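Local coordinates for protein beta subunit of a putative Aromatic-ring-hydroxylating dioxygenase (Novosphingobium aromaticivorans DSM 12444, PDB 3EBY) that is probably the small, non-catalytic beta subunit of an aromatic-ring-hydroxylating dioxygenase, whose own role has not been established, at residues 107-113 and 125-131; 19-23 and 141-146. All blocks are in the same frame, centred on the assembly; numbering follows the deposited sequence.

Contact 1: 107-113 and 125-131; sequences AEASYVV and YNAGKYV
Val113 O is gripped by two backbone donors, Tyr125 N at 2.9 Å and Asn126 N at 3.2 Å. Two consecutive residues facing one define a classic beta bulge. Asn126 O in turn accepts from Val113 N at 2.7 Å, and past this point the pairing is regular. Tyr111 with Gly128 and Ala109 with Tyr130 are hydrogen-bonded pairs, alternating with the non-hydrogen-bonded pairs Val112–Ala127, Ser110–Lys129 and Glu108–Val131. Segments 107-113 and 125-131 run at 161°, as two arms of the antiparallel hairpin formed by strands 104-116 and 122-135, within the curved sheet of an NTF2-like fold. Tyr111 takes the crowded position between its backbone N and carbonyl carbon (chi1 73°), which lays its ring directly against the backbone of Gly128, with the CA over one face. Tyr111 OH then donates to Asn126 OD1 at 2.7 Å, nearly along the C=O axis, with ring and amide planes 11° apart. Tyr130 stacks face-to-face on the Tyr111 ring, planes inclined and Tyr111 CD2 over the centre of the Tyr130 ring, while its hydroxyl bonds to Ile163 O. On the other side of the sheet, Lys129 NZ meets Glu108 OE1 at 2.7 Å from above the carboxylate plane and also bridges to Asp29 of the second subunit.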
loop_
_atom_site.group_PDB
_atom_site.type_symbol
_atom_site.label_atom_id
_atom_site.label_comp_id
_atom_site.label_asym_id
_atom_site.label_seq_id
_atom_site.Cartn_x
_atom_site.Cartn_y
_atom_site.Cartn_z
ATOM N N ALA A 107 -9.495 1.581 -15.246
ATOM C CA ALA A 107 -8.579 0.966 -14.242
ATOM C C ALA A 107 -9.262 0.770 -12.920
ATOM O O ALA A 107 -10.281 1.388 -12.644
ATOM C CB ALA A 107 -7.300 1.804 -14.059
ATOM N N GLU A 108 -8.661 -0.089 -12.096
ATOM C CA GLU A 108 -9.134 -0.352 -10.734
ATOM C C GLU A 108 -7.945 -0.423 -9.796
ATOM O O GLU A 108 -6.879 -0.860 -10.198
ATOM C CB GLU A 108 -9.926 -1.657 -10.683
ATOM C CG GLU A 108 -11.068 -1.727 -11.716
ATOM C CD GLU A 108 -11.960 -2.955 -11.592
ATOM O OE1 GLU A 108 -11.816 -3.763 -10.634
ATOM O OE2 GLU A 108 -12.800 -3.117 -12.500
ATOM N N ALA A 109 -8.128 0.052 -8.554
ATOM C CA ALA A 109 -7.068 0.016 -7.544
ATOM C C ALA A 109 -7.678 -0.122 -6.157
ATOM O O ALA A 109 -8.652 0.574 -5.829
ATOM C CB ALA A 109 -6.211 1.284 -7.638
ATOM N N SER A 110 -7.143 -1.046 -5.356
ATOM C CA SER A 110 -7.565 -1.209 -3.980
ATOM C C SER A 110 -7.084 -0.037 -3.160
ATOM O O SER A 110 -6.074 0.567 -3.477
ATOM C CB SER A 110 -7.020 -2.509 -3.362
ATOM O OG SER A 110 -7.644 -3.622 -3.984
ATOM N N TYR A 111 -7.836 0.287 -2.122
ATOM C CA TYR A 111 -7.468 1.354 -1.178
ATOM C C TYR A 111 -7.969 1.068 0.238
ATOM O O TYR A 111 -8.957 0.351 0.446
ATOM C CB TYR A 111 -8.017 2.722 -1.645
ATOM C CG TYR A 111 -9.532 2.856 -1.464
ATOM C CD1 TYR A 111 -10.089 3.132 -0.214
ATOM C CD2 TYR A 111 -10.402 2.611 -2.524
ATOM C CE1 TYR A 111 -11.476 3.188 -0.045
ATOM C CE2 TYR A 111 -11.812 2.610 -2.332
ATOM C CZ TYR A 111 -12.325 2.893 -1.096
ATOM O OH TYR A 111 -13.696 2.858 -0.878
ATOM N N VAL A 112 -7.281 1.664 1.202
ATOM C CA VAL A 112 -7.771 1.727 2.566
ATOM C C VAL A 112 -7.530 3.114 3.063
ATOM O O VAL A 112 -6.434 3.660 2.890
ATOM C CB VAL A 112 -7.127 0.696 3.498
ATOM C CG1 VAL A 112 -7.661 0.887 4.925
ATOM C CG2 VAL A 112 -7.439 -0.746 3.011
ATOM N N VAL A 113 -8.564 3.697 3.666
ATOM C CA VAL A 113 -8.459 4.975 4.332
ATOM C C VAL A 113 -8.446 4.699 5.834
ATOM O O VAL A 113 -9.339 4.014 6.364
ATOM C CB VAL A 113 -9.665 5.942 4.028
ATOM C CG1 VAL A 113 -9.458 7.257 4.787
ATOM C CG2 VAL A 113 -9.818 6.165 2.542
ATOM N N TYR A 125 -11.014 3.219 8.557
ATOM C CA TYR A 125 -12.249 3.971 8.333
ATOM C C TYR A 125 -13.070 3.436 7.157
ATOM O O TYR A 125 -14.298 3.236 7.283
ATOM C CB TYR A 125 -11.928 5.448 8.149
ATOM C CG TYR A 125 -13.088 6.287 7.711
ATOM C CD1 TYR A 125 -14.219 6.406 8.496
ATOM C CD2 TYR A 125 -13.078 6.909 6.488
ATOM C CE1 TYR A 125 -15.301 7.162 8.078
ATOM C CE2 TYR A 125 -14.163 7.632 6.039
ATOM C CZ TYR A 125 -15.261 7.786 6.856
ATOM O OH TYR A 125 -16.323 8.546 6.413
ATOM N N ASN A 126 -12.409 3.246 6.006
ATOM C CA ASN A 126 -13.090 2.772 4.801
ATOM C C ASN A 126 -12.114 2.016 3.920
ATOM O O ASN A 126 -11.049 2.564 3.566
ATOM C CB ASN A 126 -13.695 3.972 4.035
ATOM C CG ASN A 126 -14.551 3.561 2.888
ATOM O OD1 ASN A 126 -14.060 3.394 1.775
ATOM N ND2 ASN A 126 -15.849 3.310 3.156
ATOM N N ALA A 127 -12.409 0.737 3.670
ATOM C CA ALA A 127 -11.650 -0.096 2.715
ATOM C C ALA A 127 -12.505 -0.410 1.500
ATOM O O ALA A 127 -13.708 -0.697 1.632
ATOM C CB ALA A 127 -11.177 -1.428 3.395
ATOM N N GLY A 128 -11.884 -0.438 0.319
ATOM C CA GLY A 128 -12.634 -0.677 -0.931
ATOM C C GLY A 128 -11.734 -0.768 -2.139
ATOM O O GLY A 128 -10.534 -0.992 -1.998
ATOM N N LYS A 129 -12.304 -0.549 -3.324
ATOM C CA LYS A 129 -11.526 -0.375 -4.512
ATOM C C LYS A 129 -12.115 0.736 -5.371
ATOM O O LYS A 129 -13.338 0.986 -5.328
ATOM C CB LYS A 129 -11.417 -1.660 -5.321
ATOM C CG LYS A 129 -12.685 -2.106 -5.980
ATOM C CD LYS A 129 -12.403 -3.218 -6.980
ATOM C CE LYS A 129 -13.681 -3.800 -7.529
ATOM N NZ LYS A 129 -13.402 -4.797 -8.650
ATOM N N TYR A 130 -11.223 1.510 -5.967
ATOM C CA TYR A 130 -11.614 2.474 -7.017
ATOM C C TYR A 130 -11.845 1.742 -8.335
ATOM O O TYR A 130 -11.010 0.932 -8.752
ATOM C CB TYR A 130 -10.522 3.541 -7.222
ATOM C CG TYR A 130 -10.148 4.349 -6.000
ATOM C CD1 TYR A 130 -11.109 5.091 -5.300
ATOM C CD2 TYR A 130 -8.826 4.406 -5.556
ATOM C CE1 TYR A 130 -10.745 5.947 -4.238
ATOM C CE2 TYR A 130 -8.448 5.202 -4.446
ATOM C CZ TYR A 130 -9.386 6.012 -3.830
ATOM O OH TYR A 130 -9.001 6.773 -2.718
ATOM N N VAL A 131 -12.954 2.054 -8.983
ATOM C CA VAL A 131 -13.254 1.606 -10.361
ATOM C C VAL A 131 -13.390 2.865 -11.214
ATOM O O VAL A 131 -14.329 3.670 -11.030
ATOM C CB VAL A 131 -14.536 0.773 -10.416
ATOM C CG1 VAL A 131 -14.862 0.367 -11.853
ATOM C CG2 VAL A 131 -14.385 -0.481 -9.512
#

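Contact 2: 19-23 and 141-146; sequences FNAAY and VRLKSR
Phe19 and Tyr23, one helical turn apart, both hold CG opposite the backbone N (chi1 179° and 177°), which carries their rings from helix 8-28 toward segment 141-146; the Arg146 chain reaches back, bent at chi3 (-75°). Its NH1 sits 3.2 Å above the plane of the Tyr23 ring, over the centre, with the guanidinium nearly upright on the ring. The cation-pi geometry is close to axial: Arg146 CZ lies 4.4 Å from the Tyr23 centroid. Arg146 NH2 donates an almost straight bond of 2.8 Å to Asn20 OD1, which lies in the guanidinium plane, and Arg146 NE forms a salt bridge with Asp132. Replacing Arg146 with a leucine would probably deprive Asn20 OD1 of this donor, Asp132 of this salt bridge and the Tyr23 face of its cation. Beside this polar cluster, Leu143 CG touches Phe19 CZ at 3.6 Å, and Val141 CG1 meets Phe19 CD2, also at 3.6 Å. Tyr23 OH bonds to the C-terminal carboxylate of Ile163 and to Trp35 NE1, so both ring and hydroxyl are held. Phe19, Tyr23 and Arg146 fill the interface here between a long N-terminal helix and the concave side of a strongly bent sheet, the helix-on-sheet arrangement characteristic of the NTF2-like cone fold.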
loop_
_atom_site.group_PDB
_atom_site.type_symbol
_atom_site.label_atom_id
_atom_site.label_comp_id
_atom_site.label_asym_id
_atom_site.label_seq_id
_atom_site.Cartn_x
_atom_site.Cartn_y
_atom_site.Cartn_z
ATOM N N PHE A 19 -1.179 9.677 -10.560
ATOM C CA PHE A 19 -2.454 10.315 -10.249
ATOM C C PHE A 19 -2.969 9.828 -8.882
ATOM O O PHE A 19 -3.332 10.636 -8.018
ATOM C CB PHE A 19 -3.497 10.001 -11.347
ATOM C CG PHE A 19 -4.856 10.602 -11.085
ATOM C CD1 PHE A 19 -5.721 10.014 -10.178
ATOM C CD2 PHE A 19 -5.216 11.821 -11.663
ATOM C CE1 PHE A 19 -6.935 10.564 -9.894
ATOM C CE2 PHE A 19 -6.446 12.411 -11.357
ATOM C CZ PHE A 19 -7.305 11.773 -10.457
ATOM N N ASN A 20 -2.996 8.507 -8.673
ATOM C CA ASN A 20 -3.546 7.969 -7.417
ATOM C C ASN A 20 -2.719 8.394 -6.188
ATOM O O ASN A 20 -3.288 8.751 -5.161
ATOM C CB ASN A 20 -3.698 6.438 -7.480
ATOM C CG ASN A 20 -4.938 6.010 -8.273
ATOM O OD1 ASN A 20 -5.833 6.815 -8.495
ATOM N ND2 ASN A 20 -4.911 4.788 -8.831
ATOM N N ALA A 21 -1.396 8.384 -6.316
ATOM C CA ALA A 21 -0.520 8.825 -5.208
ATOM C C ALA A 21 -0.839 10.269 -4.796
ATOM O O ALA A 21 -1.047 10.562 -3.620
ATOM C CB ALA A 21 0.956 8.666 -5.590
ATOM N N ALA A 22 -0.976 11.152 -5.789
ATOM C CA ALA A 22 -1.243 12.563 -5.560
ATOM C C ALA A 22 -2.676 12.802 -5.088
ATOM O O ALA A 22 -2.908 13.667 -4.284
ATOM C CB ALA A 22 -0.982 13.351 -6.827
ATOM N N TYR A 23 -3.601 11.955 -5.547
ATOM C CA TYR A 23 -5.010 12.029 -5.140
ATOM C C TYR A 23 -5.120 11.729 -3.626
ATOM O O TYR A 23 -5.785 12.450 -2.859
ATOM C CB TYR A 23 -5.830 11.018 -5.967
ATOM C CG TYR A 23 -7.316 10.928 -5.619
ATOM C CD1 TYR A 23 -7.761 10.175 -4.529
ATOM C CD2 TYR A 23 -8.273 11.573 -6.395
ATOM C CE1 TYR A 23 -9.111 10.102 -4.216
ATOM C CE2 TYR A 23 -9.638 11.493 -6.073
ATOM C CZ TYR A 23 -10.036 10.788 -4.977
ATOM O OH TYR A 23 -11.392 10.675 -4.691
ATOM N N VAL A 141 -4.005 14.008 -17.164
ATOM C CA VAL A 141 -4.657 12.832 -16.544
ATOM C C VAL A 141 -5.762 13.298 -15.607
ATOM O O VAL A 141 -5.486 13.854 -14.564
ATOM C CB VAL A 141 -3.628 11.982 -15.722
ATOM C CG1 VAL A 141 -4.308 10.861 -15.031
ATOM C CG2 VAL A 141 -2.504 11.471 -16.646
ATOM N N ARG A 142 -7.014 13.026 -15.976
ATOM C CA ARG A 142 -8.158 13.446 -15.174
ATOM C C ARG A 142 -9.203 12.317 -15.149
ATOM O O ARG A 142 -9.330 11.556 -16.132
ATOM C CB ARG A 142 -8.780 14.737 -15.748
ATOM C CG ARG A 142 -7.882 16.000 -15.639
ATOM C CD ARG A 142 -8.696 17.276 -15.798
ATOM N NE ARG A 142 -9.239 17.358 -17.143
ATOM C CZ ARG A 142 -10.145 18.229 -17.560
ATOM N NH1 ARG A 142 -10.621 19.167 -16.749
ATOM N NH2 ARG A 142 -10.586 18.149 -18.811
ATOM N N LEU A 143 -9.946 12.236 -14.042
ATOM C CA LEU A 143 -11.025 11.271 -13.892
ATOM C C LEU A 143 -12.274 11.721 -14.649
ATOM O O LEU A 143 -12.758 12.834 -14.460
ATOM C CB LEU A 143 -11.380 11.072 -12.423
ATOM C CG LEU A 143 -10.418 10.239 -11.567
ATOM C CD1 LEU A 143 -10.731 10.390 -10.042
ATOM C CD2 LEU A 143 -10.446 8.763 -12.024
ATOM N N LYS A 144 -12.724 10.868 -15.561
ATOM C CA LYS A 144 -14.087 10.966 -16.138
ATOM C C LYS A 144 -15.117 10.406 -15.123
ATOM O O LYS A 144 -16.198 11.004 -14.879
ATOM C CB LYS A 144 -14.159 10.195 -17.451
ATOM C CG LYS A 144 -15.551 10.177 -18.101
ATOM C CD LYS A 144 -16.057 11.565 -18.408
ATOM C CE LYS A 144 -17.336 11.528 -19.253
ATOM N NZ LYS A 144 -17.768 12.914 -19.592
ATOM N N SER A 145 -14.800 9.254 -14.548
ATOM C CA SER A 145 -15.643 8.692 -13.494
ATOM C C SER A 145 -14.843 7.878 -12.496
ATOM O O SER A 145 -13.909 7.148 -12.858
ATOM C CB SER A 145 -16.763 7.826 -14.078
ATOM O OG SER A 145 -16.257 6.646 -14.676
ATOM N N ARG A 146 -15.221 8.014 -11.236
ATOM C CA ARG A 146 -14.638 7.200 -10.114
ATOM C C ARG A 146 -15.764 6.719 -9.231
ATOM O O ARG A 146 -16.559 7.527 -8.677
ATOM C CB ARG A 146 -13.617 8.008 -9.314
ATOM C CG ARG A 146 -13.240 7.424 -7.921
ATOM C CD ARG A 146 -11.853 7.904 -7.426
ATOM N NE ARG A 146 -10.777 7.202 -8.157
ATOM C CZ ARG A 146 -9.475 7.373 -7.940
ATOM N NH1 ARG A 146 -9.045 8.189 -6.976
ATOM N NH2 ARG A 146 -8.598 6.654 -8.614
#

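Overall arrangement
The centres of contacts 1 and 2 lie about 13 Å apart, and each is within 8 Å of the chain centre. Along the sequence, segment 19-23 comes first, then both strands of contact 1, and finally 141-146, so contact 2 joins parts near the two ends of the fold and the hairpin lies between them in sequence. Strands 122-135 and 142-150 are neighbours in one mixed sheet, which makes the two contacts continuous: Tyr130 CD1 lies 3.6 Å from Arg146 NE, and the Tyr130 ring forms a cation-pi pair with Arg146. The C-terminus ties into both. Contact 1 pairs two neighbouring strands and meets the second subunit; contact 2 packs the N-terminal helix on the sheet, and that helix touches the third subunit through Ala21.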